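Local coordinates for uncharacterized protein (Burkholderia thailandensis, PDB 6AR7) that is of unknown function but belongs to the LprI-like family, named for a lysozyme inhibitor, and folds as an all-helical protein, at residues Ser40-Gln45 and Tyr109-Ala114; Arg98-Thr103 and Ala173-Asp178. All blocks are in the same frame, centred on the assembly; numbering follows the deposited sequence.

Contact 1: Ser40-Gln45 and Tyr109-Ala114; sequences SSTAGQ and YAMASA
T42 and Q45, in the first turn of helix 42-70, receive the selenomethionine side chain of M111 from helix 107-136. The contact across the two segments is purely van der Waals and buries just 144 Å². The M111 methyl CE lies 3.8 Å from T42 OG1 and 4.0 Å from T42 CG2, meeting both branches of the threonine, and the two side chains cross obliquely. Behind the methyl, M111 SE lies 4.2 Å from Q45 CB, at the base of that side chain. M111 CB does not point straight at helix 42-70; a bend at chi2 (-115°) brings SE and CE to it. M111 was modelled in two conformers, so these contacts, and the buried area, are certain only for this one. A chi1 of -66° sets T42 OG1 beside the backbone N and leaves CG2 anti to it, and both branches face the methyl.

Hydrogen bonds within 40-45 fix the start of the helix. S41 is the N-cap: its OG accepts from G44 N at 3.0 Å, while its carbonyl O takes Q45 N at 2.8 Å. The polar end of Q45 serves a different neighbour, NE2 donating to the carbonyls of L34 and R39 and joining the helix start to the end of helix 25-34 and to the linker that follows it. Alongside, A110 and A114 pack on I46, and A114 also on M49, extending the apolar seam deeper. The arrangement is that of a capped helix N terminus packed against a neighbouring helix, at the surface end of an α-helical bundle.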
loop_
_atom_site.group_PDB
_atom_site.type_symbol
_atom_site.label_atom_id
_atom_site.label_comp_id
_atom_site.label_asym_id
_atom_site.label_seq_id
_atom_site.Cartn_x
_atom_site.Cartn_y
_atom_site.Cartn_z
ATOM N N SER A 40 7.060 -20.476 -16.765
ATOM C CA SER A 40 7.546 -19.519 -17.754
ATOM C C SER A 40 6.416 -18.780 -18.460
ATOM O O SER A 40 6.617 -17.649 -18.923
ATOM C CB SER A 40 8.433 -20.234 -18.763
ATOM O OG SER A 40 7.696 -21.243 -19.420
ATOM N N SER A 41 5.228 -19.375 -18.539
ATOM C CA SER A 41 4.100 -18.707 -19.178
ATOM C C SER A 41 3.692 -17.474 -18.375
ATOM O O SER A 41 4.041 -17.328 -17.200
ATOM C CB SER A 41 2.900 -19.658 -19.299
ATOM O OG SER A 41 2.212 -19.772 -18.044
ATOM N N THR A 42 2.924 -16.586 -19.025
ATOM C CA THR A 42 2.420 -15.399 -18.337
ATOM C C THR A 42 1.567 -15.775 -17.135
ATOM O O THR A 42 1.656 -15.136 -16.078
ATOM C CB THR A 42 1.605 -14.532 -19.294
ATOM O OG1 THR A 42 2.470 -14.008 -20.302
ATOM C CG2 THR A 42 0.945 -13.367 -18.527
ATOM N N ALA A 43 0.710 -16.788 -17.285
ATOM C CA ALA A 43 -0.070 -17.259 -16.146
ATOM C C ALA A 43 0.844 -17.749 -15.028
ATOM O O ALA A 43 0.564 -17.521 -13.845
ATOM C CB ALA A 43 -1.033 -18.361 -16.584
ATOM N N GLY A 44 1.946 -18.413 -15.389
ATOM C CA GLY A 44 2.882 -18.902 -14.387
ATOM C C GLY A 44 3.622 -17.777 -13.676
ATOM O O GLY A 44 3.856 -17.847 -12.468
ATOM N N GLN A 45 4.016 -16.731 -14.415
ATOM C CA GLN A 45 4.670 -15.599 -13.766
ATOM C C GLN A 45 3.722 -14.950 -12.768
ATOM O O GLN A 45 4.105 -14.646 -11.630
ATOM C CB GLN A 45 5.134 -14.585 -14.820
ATOM C CG GLN A 45 6.152 -15.131 -15.827
ATOM C CD GLN A 45 7.554 -15.230 -15.270
ATOM O OE1 GLN A 45 8.249 -14.217 -15.108
ATOM N NE2 GLN A 45 7.982 -16.465 -14.956
ATOM N N TYR A 109 -0.189 -5.398 -19.426
ATOM C CA TYR A 109 -1.099 -4.863 -18.424
ATOM C C TYR A 109 -1.477 -5.917 -17.386
ATOM O O TYR A 109 -1.657 -5.586 -16.211
ATOM C CB TYR A 109 -2.341 -4.286 -19.101
ATOM C CG TYR A 109 -2.083 -3.000 -19.836
ATOM C CD1 TYR A 109 -1.599 -1.889 -19.168
ATOM C CD2 TYR A 109 -2.348 -2.883 -21.191
ATOM C CE1 TYR A 109 -1.369 -0.692 -19.842
ATOM C CE2 TYR A 109 -2.123 -1.684 -21.876
ATOM C CZ TYR A 109 -1.628 -0.594 -21.195
ATOM O OH TYR A 109 -1.401 0.605 -21.855
ATOM N N ALA A 110 -1.626 -7.186 -17.788
ATOM C CA ALA A 110 -1.923 -8.202 -16.781
ATOM C C ALA A 110 -0.806 -8.302 -15.747
ATOM O O ALA A 110 -1.071 -8.555 -14.563
ATOM C CB ALA A 110 -2.164 -9.568 -17.439
HETATM N N MSE A 111 0.437 -8.087 -16.163
HETATM C CA MSE A 111 1.579 -8.192 -15.259
HETATM C C MSE A 111 1.609 -6.974 -14.341
HETATM O O MSE A 111 1.863 -7.105 -13.143
HETATM C CB MSE A 111 2.902 -8.308 -16.030
HETATM C CG MSE A 111 3.027 -9.545 -16.935
HETATM SE SE MSE A 111 4.422 -10.822 -16.420
HETATM C CE MSE A 111 4.596 -11.848 -18.060
ATOM N N ALA A 112 1.352 -5.792 -14.918
ATOM C CA ALA A 112 1.323 -4.578 -14.114
ATOM C C ALA A 112 0.245 -4.687 -13.050
ATOM O O ALA A 112 0.445 -4.283 -11.906
ATOM C CB ALA A 112 1.092 -3.350 -15.009
ATOM N N SER A 113 -0.916 -5.229 -13.423
ATOM C CA SER A 113 -2.007 -5.382 -12.479
ATOM C C SER A 113 -1.610 -6.314 -11.336
ATOM O O SER A 113 -1.905 -6.040 -10.166
ATOM C CB SER A 113 -3.232 -5.916 -13.221
ATOM O OG SER A 113 -4.323 -6.118 -12.358
ATOM N N ALA A 114 -0.953 -7.434 -11.663
ATOM C CA ALA A 114 -0.503 -8.359 -10.628
ATOM C C ALA A 114 0.494 -7.691 -9.683
ATOM O O ALA A 114 0.394 -7.834 -8.463
ATOM C CB ALA A 114 0.099 -9.609 -11.269
#

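Contact 2: Arg98-Thr103 and Ala173-Asp178; sequences RAVYET and ARMPAD
A buried apolar contact joins A99 and V100, near the C-terminal end of helix 73-101, to M175, the first residue to leave helical geometry after helix 155-174. The selenomethionine methyl does the touching: M175 CE reaches V100 CG2 at 4.1 Å and A99 CB at 4.2 Å. The side chain is extended through chi2 and turns at chi3 (88°), laying the methyl against both residues; it crosses V100 at about a right angle. At the more open margin, T103 CG2 meets the ring of P176, 4.3 Å from its CG.

No hydrogen bond spans the two segments. Within 98-103, T103 OG1 donates to V100 O at 2.9 Å, 16° out of the carbonyl plane, and the backbone N of T103 adds a weak bond to the same oxygen. T103 OG1 also bonds N225 N, tying in the C-terminal tail, whose V224 packs on both T103 and M175. F220 and T223 of helix 203-223 cover V100, and L183 of helix 180-197 meets M175. The C-terminal end of one helix thus packs on the turn that follows another, at one end of an α-helical bundle.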
loop_
_atom_site.group_PDB
_atom_site.type_symbol
_atom_site.label_atom_id
_atom_site.label_comp_id
_atom_site.label_asym_id
_atom_site.label_seq_id
_atom_site.Cartn_x
_atom_site.Cartn_y
_atom_site.Cartn_z
ATOM N N ARG A 98 -9.632 -3.148 -10.636
ATOM C CA ARG A 98 -10.375 -3.839 -11.686
ATOM C C ARG A 98 -10.954 -2.863 -12.697
ATOM O O ARG A 98 -10.872 -3.098 -13.909
ATOM C CB ARG A 98 -11.490 -4.692 -11.096
ATOM C CG ARG A 98 -12.297 -5.408 -12.183
ATOM C CD ARG A 98 -13.426 -6.234 -11.615
ATOM N NE ARG A 98 -14.115 -5.541 -10.532
ATOM C CZ ARG A 98 -13.969 -5.842 -9.244
ATOM N NH1 ARG A 98 -13.160 -6.832 -8.876
ATOM N NH2 ARG A 98 -14.630 -5.156 -8.324
ATOM N N ALA A 99 -11.536 -1.760 -12.223
ATOM C CA ALA A 99 -12.118 -0.794 -13.144
ATOM C C ALA A 99 -11.072 -0.235 -14.098
ATOM O O ALA A 99 -11.362 -0.006 -15.273
ATOM C CB ALA A 99 -12.779 0.341 -12.363
ATOM N N VAL A 100 -9.845 -0.017 -13.627
ATOM C CA VAL A 100 -8.817 0.505 -14.522
ATOM C C VAL A 100 -8.382 -0.562 -15.522
ATOM O O VAL A 100 -8.339 -0.321 -16.731
ATOM C CB VAL A 100 -7.620 1.055 -13.724
ATOM C CG1 VAL A 100 -6.416 1.259 -14.648
ATOM C CG2 VAL A 100 -8.000 2.387 -13.059
ATOM N N TYR A 101 -8.047 -1.756 -15.040
ATOM C CA TYR A 101 -7.425 -2.727 -15.927
ATOM C C TYR A 101 -8.406 -3.509 -16.787
ATOM O O TYR A 101 -7.977 -4.127 -17.768
ATOM C CB TYR A 101 -6.549 -3.679 -15.119
ATOM C CG TYR A 101 -5.241 -3.036 -14.732
ATOM C CD1 TYR A 101 -4.183 -2.993 -15.634
ATOM C CD2 TYR A 101 -5.063 -2.471 -13.478
ATOM C CE1 TYR A 101 -2.969 -2.416 -15.284
ATOM C CE2 TYR A 101 -3.851 -1.890 -13.116
ATOM C CZ TYR A 101 -2.814 -1.872 -14.021
ATOM O OH TYR A 101 -1.626 -1.298 -13.671
ATOM N N GLU A 102 -9.703 -3.477 -16.487
ATOM C CA GLU A 102 -10.642 -4.105 -17.407
ATOM C C GLU A 102 -10.820 -3.297 -18.686
ATOM O O GLU A 102 -11.441 -3.789 -19.630
ATOM C CB GLU A 102 -11.993 -4.320 -16.725
ATOM C CG GLU A 102 -12.788 -3.038 -16.480
ATOM C CD GLU A 102 -14.185 -3.318 -15.937
ATOM O OE1 GLU A 102 -14.546 -4.514 -15.817
ATOM O OE2 GLU A 102 -14.917 -2.346 -15.629
ATOM N N THR A 103 -10.290 -2.080 -18.756
ATOM C CA THR A 103 -10.318 -1.320 -20.001
ATOM C C THR A 103 -9.074 -1.545 -20.849
ATOM O O THR A 103 -8.925 -0.875 -21.878
ATOM C CB THR A 103 -10.478 0.186 -19.724
ATOM O OG1 THR A 103 -9.234 0.728 -19.255
ATOM C CG2 THR A 103 -11.547 0.438 -18.674
ATOM N N ALA A 173 -10.515 12.290 -14.690
ATOM C CA ALA A 173 -11.006 12.777 -15.976
ATOM C C ALA A 173 -10.859 11.735 -17.081
ATOM O O ALA A 173 -11.643 11.743 -18.034
ATOM C CB ALA A 173 -10.293 14.069 -16.366
ATOM N N ARG A 174 -9.854 10.863 -17.002
ATOM C CA ARG A 174 -9.625 9.889 -18.067
ATOM C C ARG A 174 -10.428 8.607 -17.893
ATOM O O ARG A 174 -10.443 7.774 -18.806
ATOM C CB ARG A 174 -8.134 9.551 -18.171
ATOM C CG ARG A 174 -7.324 10.600 -18.917
ATOM C CD ARG A 174 -5.848 10.292 -18.867
ATOM N NE ARG A 174 -5.044 11.368 -19.435
ATOM C CZ ARG A 174 -3.884 11.182 -20.058
ATOM N NH1 ARG A 174 -3.388 9.958 -20.182
ATOM N NH2 ARG A 174 -3.218 12.218 -20.548
HETATM N N MSE A 175 -11.099 8.430 -16.764
HETATM C CA MSE A 175 -11.862 7.216 -16.525
HETATM C C MSE A 175 -13.265 7.251 -17.098
HETATM O O MSE A 175 -13.857 8.324 -17.211
HETATM C CB MSE A 175 -11.963 6.949 -15.036
HETATM C CG MSE A 175 -10.679 6.535 -14.434
HETATM SE SE MSE A 175 -11.055 6.178 -12.604
HETATM C CE MSE A 175 -11.569 4.303 -12.754
ATOM N N PRO A 176 -13.804 6.073 -17.426
ATOM C CA PRO A 176 -15.228 5.989 -17.778
ATOM C C PRO A 176 -16.102 6.448 -16.618
ATOM O O PRO A 176 -15.817 6.166 -15.446
ATOM C CB PRO A 176 -15.441 4.503 -18.096
ATOM C CG PRO A 176 -14.080 3.928 -18.295
ATOM C CD PRO A 176 -13.162 4.746 -17.422
ATOM N N ALA A 177 -17.151 7.200 -16.968
ATOM C CA ALA A 177 -18.049 7.805 -15.991
ATOM C C ALA A 177 -18.601 6.793 -14.997
ATOM O O ALA A 177 -18.884 7.146 -13.847
ATOM C CB ALA A 177 -19.199 8.505 -16.718
ATOM N N ASP A 178 -18.780 5.542 -15.419
ATOM C CA ASP A 178 -19.345 4.529 -14.532
ATOM C C ASP A 178 -18.456 4.268 -13.317
ATOM O O ASP A 178 -18.948 4.150 -12.186
ATOM C CB ASP A 178 -19.558 3.232 -15.313
#

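Overall arrangement
From the N terminus, helix 25-34 is joined to helix 42-70 by the C33-C48 disulfide, near residues 40-45. Contact 1 then closes a loop of 63 intervening residues, bringing helix 107-136 back to the start of helix 42-70. Contact 2 opens inside that loop, at 98-103, and closes 69 residues later at 173-178, so the two cross in the chain without nesting. Their centres lie about 20 Å apart. Contact 1 ties helix 42-70 to helix 107-136, contact 2 ties the end of helix 73-101 to the turn after helix 155-174, and Y101, packing on Y109, A112 and S113, joins the two pairs. Contact 2 alone reaches from the first LprI-like region to the second.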